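Local coordinates for phage-related protein (Bordetella bronchiseptica RB50, PDB 3BJQ), which is a phage-related protein that probably serves as a major capsid protein, forming the shell of a phage-like particle, at residues T266-G271 and D293-A298; A38-Y43 and Y80-S85. All blocks are in the same frame, centred on the assembly; numbering follows the deposited sequence.

Contact 1 of 2, residues T266-G271 and D293-A298; sequences TYQIEG and DDNTPA
Y267 and T296 form the hydrogen-bonded pair of a short antiparallel ladder between strands 266-269 and 295-298, whose axes come within 4.3 Å at 159°, with T266-P297 and Q268-N295 as the non-hydrogen-bonded pairs on either side. Y267 and T296 exchange two N-H...O bonds, both 2.8 Å (Y267 N to T296 O, T296 N to Y267 O), and I269 N reaches D294 O at 3.1 Å, the straightest of the three at 169°. On the face of Y267 and T296, A298 CB sits over the Y267 ring, offset toward its rim, a CH-pi contact 4.3 Å from the centroid; the Y267 hydroxyl bonds to L48 N. On the other face, where N295 and P297 touch helix 105-131 of the fold, the CG2 methyl of T266 meets N295 OD1 at 3.4 Å. The N295 amide (chi1 74°, CG between N and C) turns back so that ND2 donates to D293 O. The Q268 amide stands nearly perpendicular to the D293 carboxylate; a water joins Q268 NE2 to D293 OD2, and NE2 also bonds to H272 O. Backbone bonds thus set the register within the mixed sheet, while Q268 and D293 appear to be linked through solvent.

Contact 2 of 2, residues A38-Y43 and Y80-S85; sequences APVAQY and YSIVPS
V40, at the end of strand 38-40, points its CG2 methyl at the CD1 methyl of I82, tip to tip at 3.8 Å; the same methyl lies beside the Y80 hydroxyl. Two residues on, the backbone of Q42 supplies one of two hydrogen bonds across the contact: Y80 OH donates to Q42 O at 2.6 Å, from 42° above the carbonyl plane. Q42 O also lies at the edge of the Y80 ring, near its plane. The Y80 side chain gets there through a first torsion that sets CG between the backbone N and the carbonyl carbon (chi1 77°), and its ring meets that of Y267 edge to face. Here the chain leaves the strand that pairs in parallel with 264-269 and turns into strand 44-49, the antiparallel partner of 75-81, so the contact lies where a two-stranded antiparallel sheet meets the larger mixed sheet. Y43 O then takes the I82 N-H in its carbonyl plane at 2.7 Å, almost straight at 176°, with the CA of S81 close to the same oxygen. A water bridges Y43 O, weakly, to S81 OG. The Y43 ring crosses I82 at about a right angle, CD2 to I82 CG2 3.8 Å, and presents its edge to I82 O. Further out on the ring, CE2 reaches P84 CG at 4.0 Å, and the hydroxyl bonds to the D294 carboxylate.

How the contacts relate
Contact 1 is buried and lies inside the mixed sheet, whereas contact 2 is only partly buried, at the loops where strands 37-40 and 75-81 end. Their centres are about 5 Å apart, and strand 264-269 serves both: it pairs antiparallel with 286-299 and parallel with 37-40, through bonds such as V40 N to Q268 O. Contact 1 is a regular ladder of backbone bonds; contact 2 has no beta bridge and combines one backbone bond, one tyrosine hydroxyl bond and apolar methyl and ring contacts. D294 ties them together through both carboxylate oxygens, to Y43 and to S85.

Contact 1 of 2, residues T266-G271 and D293-A298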
loop_
_atom_site.group_PDB
_atom_site.type_symbol
_atom_site.label_atom_id
_atom_site.label_comp_id
_atom_site.label_asym_id
_atom_site.label_seq_id
_atom_site.Cartn_x
_atom_site.Cartn_y
_atom_site.Cartn_z
ATOM N N THR E 266 26.174 -27.984 -10.063
ATOM C CA THR E 266 26.172 -28.296 -8.641
ATOM C C THR E 266 24.731 -28.789 -8.348
ATOM O O THR E 266 23.776 -28.020 -8.347
ATOM C CB THR E 266 26.623 -27.082 -7.750
ATOM O OG1 THR E 266 28.016 -26.767 -7.991
ATOM C CG2 THR E 266 26.428 -27.368 -6.281
ATOM N N TYR E 267 24.577 -30.097 -8.206
ATOM C CA TYR E 267 23.286 -30.703 -7.861
ATOM C C TYR E 267 23.001 -30.257 -6.443
ATOM O O TYR E 267 23.785 -30.563 -5.537
ATOM C CB TYR E 267 23.380 -32.248 -7.958
ATOM C CG TYR E 267 23.194 -32.818 -9.360
ATOM C CD1 TYR E 267 23.582 -32.099 -10.493
ATOM C CD2 TYR E 267 22.676 -34.072 -9.549
ATOM C CE1 TYR E 267 23.418 -32.605 -11.769
ATOM C CE2 TYR E 267 22.523 -34.603 -10.841
ATOM C CZ TYR E 267 22.877 -33.856 -11.937
ATOM O OH TYR E 267 22.725 -34.364 -13.201
ATOM N N GLN E 268 21.909 -29.521 -6.233
ATOM C CA GLN E 268 21.644 -28.934 -4.935
ATOM C C GLN E 268 20.215 -29.147 -4.534
ATOM O O GLN E 268 19.309 -28.906 -5.313
ATOM C CB GLN E 268 21.946 -27.436 -4.929
ATOM C CG GLN E 268 21.870 -26.830 -3.531
ATOM C CD GLN E 268 22.742 -25.605 -3.373
ATOM O OE1 GLN E 268 23.961 -25.680 -3.541
ATOM N NE2 GLN E 268 22.126 -24.471 -3.040
ATOM N N ILE E 269 20.003 -29.602 -3.304
ATOM C CA ILE E 269 18.637 -29.855 -2.858
ATOM C C ILE E 269 17.792 -28.587 -2.962
ATOM O O ILE E 269 18.217 -27.522 -2.541
ATOM C CB ILE E 269 18.591 -30.400 -1.423
ATOM C CG1 ILE E 269 19.318 -31.742 -1.358
ATOM C CG2 ILE E 269 17.163 -30.522 -0.978
ATOM C CD1 ILE E 269 18.711 -32.857 -2.252
ATOM N N GLU E 270 16.586 -28.717 -3.511
ATOM C CA GLU E 270 15.727 -27.561 -3.762
ATOM C C GLU E 270 15.461 -26.793 -2.461
ATOM O O GLU E 270 15.159 -27.379 -1.436
ATOM C CB GLU E 270 14.409 -28.003 -4.398
ATOM C CG GLU E 270 13.593 -26.863 -4.998
ATOM C CD GLU E 270 12.307 -27.340 -5.689
ATOM O OE1 GLU E 270 11.930 -28.540 -5.540
ATOM O OE2 GLU E 270 11.675 -26.505 -6.389
ATOM N N GLY E 271 15.619 -25.479 -2.510
ATOM C CA GLY E 271 15.388 -24.646 -1.336
ATOM C C GLY E 271 16.631 -24.341 -0.531
ATOM O O GLY E 271 16.645 -23.376 0.230
ATOM N N ASP E 293 22.991 -26.819 3.403
ATOM C CA ASP E 293 23.204 -26.489 1.989
ATOM C C ASP E 293 23.785 -27.716 1.290
ATOM O O ASP E 293 24.955 -27.737 0.896
ATOM C CB ASP E 293 24.123 -25.278 1.831
ATOM C CG ASP E 293 24.012 -24.672 0.458
ATOM O OD1 ASP E 293 23.363 -25.346 -0.381
ATOM O OD2 ASP E 293 24.547 -23.554 0.211
ATOM N N ASP E 294 22.938 -28.735 1.145
ATOM C CA ASP E 294 23.334 -30.056 0.695
ATOM C C ASP E 294 23.442 -30.051 -0.822
ATOM O O ASP E 294 22.476 -29.763 -1.525
ATOM C CB ASP E 294 22.314 -31.115 1.147
ATOM C CG ASP E 294 22.319 -31.348 2.665
ATOM O OD1 ASP E 294 23.376 -31.157 3.311
ATOM O OD2 ASP E 294 21.270 -31.768 3.198
ATOM N N ASN E 295 24.630 -30.353 -1.312
ATOM C CA ASN E 295 24.931 -30.232 -2.725
ATOM C C ASN E 295 26.079 -31.146 -3.118
ATOM O O ASN E 295 26.803 -31.658 -2.267
ATOM C CB ASN E 295 25.301 -28.781 -3.060
ATOM C CG ASN E 295 26.701 -28.390 -2.558
ATOM O OD1 ASN E 295 27.680 -28.457 -3.315
ATOM N ND2 ASN E 295 26.797 -27.982 -1.281
ATOM N N THR E 296 26.214 -31.372 -4.415
ATOM C CA THR E 296 27.382 -32.052 -4.957
ATOM C C THR E 296 27.600 -31.582 -6.392
ATOM O O THR E 296 26.658 -31.581 -7.166
ATOM C CB THR E 296 27.236 -33.609 -4.888
ATOM O OG1 THR E 296 28.538 -34.203 -4.934
ATOM C CG2 THR E 296 26.376 -34.168 -6.016
ATOM N N PRO E 297 28.815 -31.095 -6.718
ATOM C CA PRO E 297 29.199 -30.878 -8.116
ATOM C C PRO E 297 29.204 -32.180 -8.919
ATOM O O PRO E 297 29.603 -33.208 -8.400
ATOM C CB PRO E 297 30.635 -30.339 -8.008
ATOM C CG PRO E 297 30.702 -29.746 -6.637
ATOM C CD PRO E 297 29.863 -30.633 -5.782
ATOM N N ALA E 298 28.780 -32.107 -10.176
ATOM C CA ALA E 298 28.694 -33.272 -11.042
ATOM C C ALA E 298 29.149 -32.857 -12.449
ATOM O O ALA E 298 28.758 -31.810 -12.940
ATOM C CB ALA E 298 27.279 -33.782 -11.066
HETATM O O HOH W 1 24.533 -22.530 -2.182
#

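Contact 2 of 2, residues A38-Y43 and Y80-S85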
loop_
_atom_site.group_PDB
_atom_site.type_symbol
_atom_site.label_atom_id
_atom_site.label_comp_id
_atom_site.label_asym_id
_atom_site.label_seq_id
_atom_site.Cartn_x
_atom_site.Cartn_y
_atom_site.Cartn_z
ATOM N N ALA E 38 21.972 -25.901 -9.560
ATOM C CA ALA E 38 20.738 -26.280 -10.184
ATOM C C ALA E 38 20.000 -27.201 -9.208
ATOM O O ALA E 38 20.637 -28.039 -8.571
ATOM C CB ALA E 38 21.038 -27.001 -11.469
ATOM N N PRO E 39 18.666 -27.039 -9.063
ATOM C CA PRO E 39 17.930 -27.823 -8.071
ATOM C C PRO E 39 17.627 -29.275 -8.456
ATOM O O PRO E 39 17.305 -29.582 -9.614
ATOM C CB PRO E 39 16.634 -27.027 -7.913
ATOM C CG PRO E 39 16.421 -26.471 -9.282
ATOM C CD PRO E 39 17.775 -26.109 -9.775
ATOM N N VAL E 40 17.783 -30.155 -7.469
ATOM C CA VAL E 40 17.348 -31.520 -7.544
ATOM C C VAL E 40 16.540 -31.821 -6.260
ATOM O O VAL E 40 16.533 -31.033 -5.316
ATOM C CB VAL E 40 18.517 -32.559 -7.699
ATOM C CG1 VAL E 40 19.360 -32.257 -8.872
ATOM C CG2 VAL E 40 19.377 -32.675 -6.447
ATOM N N ALA E 41 15.846 -32.944 -6.251
ATOM C CA ALA E 41 15.063 -33.372 -5.086
ATOM C C ALA E 41 15.690 -34.562 -4.367
ATOM O O ALA E 41 15.545 -34.695 -3.151
ATOM C CB ALA E 41 13.654 -33.726 -5.518
ATOM N N GLN E 42 16.358 -35.438 -5.118
ATOM C CA GLN E 42 16.934 -36.684 -4.577
ATOM C C GLN E 42 18.375 -36.540 -4.074
ATOM O O GLN E 42 19.228 -35.946 -4.754
ATOM C CB GLN E 42 16.924 -37.799 -5.640
ATOM C CG GLN E 42 15.545 -38.323 -6.098
ATOM C CD GLN E 42 15.648 -39.420 -7.197
ATOM O OE1 GLN E 42 16.728 -39.688 -7.745
ATOM N NE2 GLN E 42 14.513 -40.056 -7.509
ATOM N N TYR E 43 18.638 -37.122 -2.902
ATOM C CA TYR E 43 19.980 -37.172 -2.323
ATOM C C TYR E 43 20.886 -38.191 -3.017
ATOM O O TYR E 43 22.116 -38.068 -2.987
ATOM C CB TYR E 43 19.930 -37.502 -0.833
ATOM C CG TYR E 43 19.693 -36.297 0.014
ATOM C CD1 TYR E 43 18.418 -35.808 0.220
ATOM C CD2 TYR E 43 20.750 -35.632 0.603
ATOM C CE1 TYR E 43 18.197 -34.671 1.003
ATOM C CE2 TYR E 43 20.542 -34.502 1.385
ATOM C CZ TYR E 43 19.265 -34.035 1.577
ATOM O OH TYR E 43 19.064 -32.921 2.313
ATOM N N TYR E 80 25.279 -40.277 -8.379
ATOM C CA TYR E 80 25.711 -39.165 -7.554
ATOM C C TYR E 80 25.156 -39.381 -6.167
ATOM O O TYR E 80 24.144 -40.059 -5.992
ATOM C CB TYR E 80 25.224 -37.819 -8.103
ATOM C CG TYR E 80 23.758 -37.489 -7.839
ATOM C CD1 TYR E 80 23.343 -36.971 -6.615
ATOM C CD2 TYR E 80 22.812 -37.638 -8.839
ATOM C CE1 TYR E 80 22.019 -36.632 -6.396
ATOM C CE2 TYR E 80 21.491 -37.326 -8.629
ATOM C CZ TYR E 80 21.102 -36.821 -7.414
ATOM O OH TYR E 80 19.790 -36.521 -7.224
ATOM N N SER E 81 25.795 -38.757 -5.186
ATOM C CA SER E 81 25.327 -38.848 -3.831
ATOM C C SER E 81 25.599 -37.536 -3.104
ATOM O O SER E 81 26.749 -37.080 -2.994
ATOM C CB SER E 81 25.967 -40.030 -3.101
ATOM O OG SER E 81 25.452 -40.135 -1.777
ATOM N N ILE E 82 24.524 -36.918 -2.631
ATOM C CA ILE E 82 24.637 -35.687 -1.883
ATOM C C ILE E 82 24.685 -36.142 -0.433
ATOM O O ILE E 82 23.759 -36.806 0.046
ATOM C CB ILE E 82 23.441 -34.756 -2.146
ATOM C CG1 ILE E 82 23.483 -34.256 -3.592
ATOM C CG2 ILE E 82 23.426 -33.587 -1.147
ATOM C CD1 ILE E 82 22.210 -33.601 -4.068
ATOM N N VAL E 83 25.778 -35.826 0.254
ATOM C CA VAL E 83 25.925 -36.199 1.665
ATOM C C VAL E 83 25.320 -35.088 2.524
ATOM O O VAL E 83 25.693 -33.914 2.377
ATOM C CB VAL E 83 27.412 -36.480 2.056
ATOM C CG1 VAL E 83 27.578 -36.630 3.574
ATOM C CG2 VAL E 83 27.908 -37.749 1.365
ATOM N N PRO E 84 24.348 -35.443 3.386
ATOM C CA PRO E 84 23.801 -34.461 4.298
ATOM C C PRO E 84 24.915 -33.930 5.186
ATOM O O PRO E 84 25.541 -34.696 5.909
ATOM C CB PRO E 84 22.793 -35.269 5.125
ATOM C CG PRO E 84 22.458 -36.411 4.317
ATOM C CD PRO E 84 23.700 -36.752 3.567
ATOM N N SER E 85 25.175 -32.636 5.119
ATOM C CA SER E 85 26.330 -32.074 5.809
ATOM C C SER E 85 25.970 -30.754 6.482
ATOM O O SER E 85 26.677 -29.741 6.321
ATOM C CB SER E 85 27.485 -31.869 4.817
ATOM O OG SER E 85 27.758 -33.046 4.060
HETATM O O HOH W 2 22.986 -39.983 -0.649
#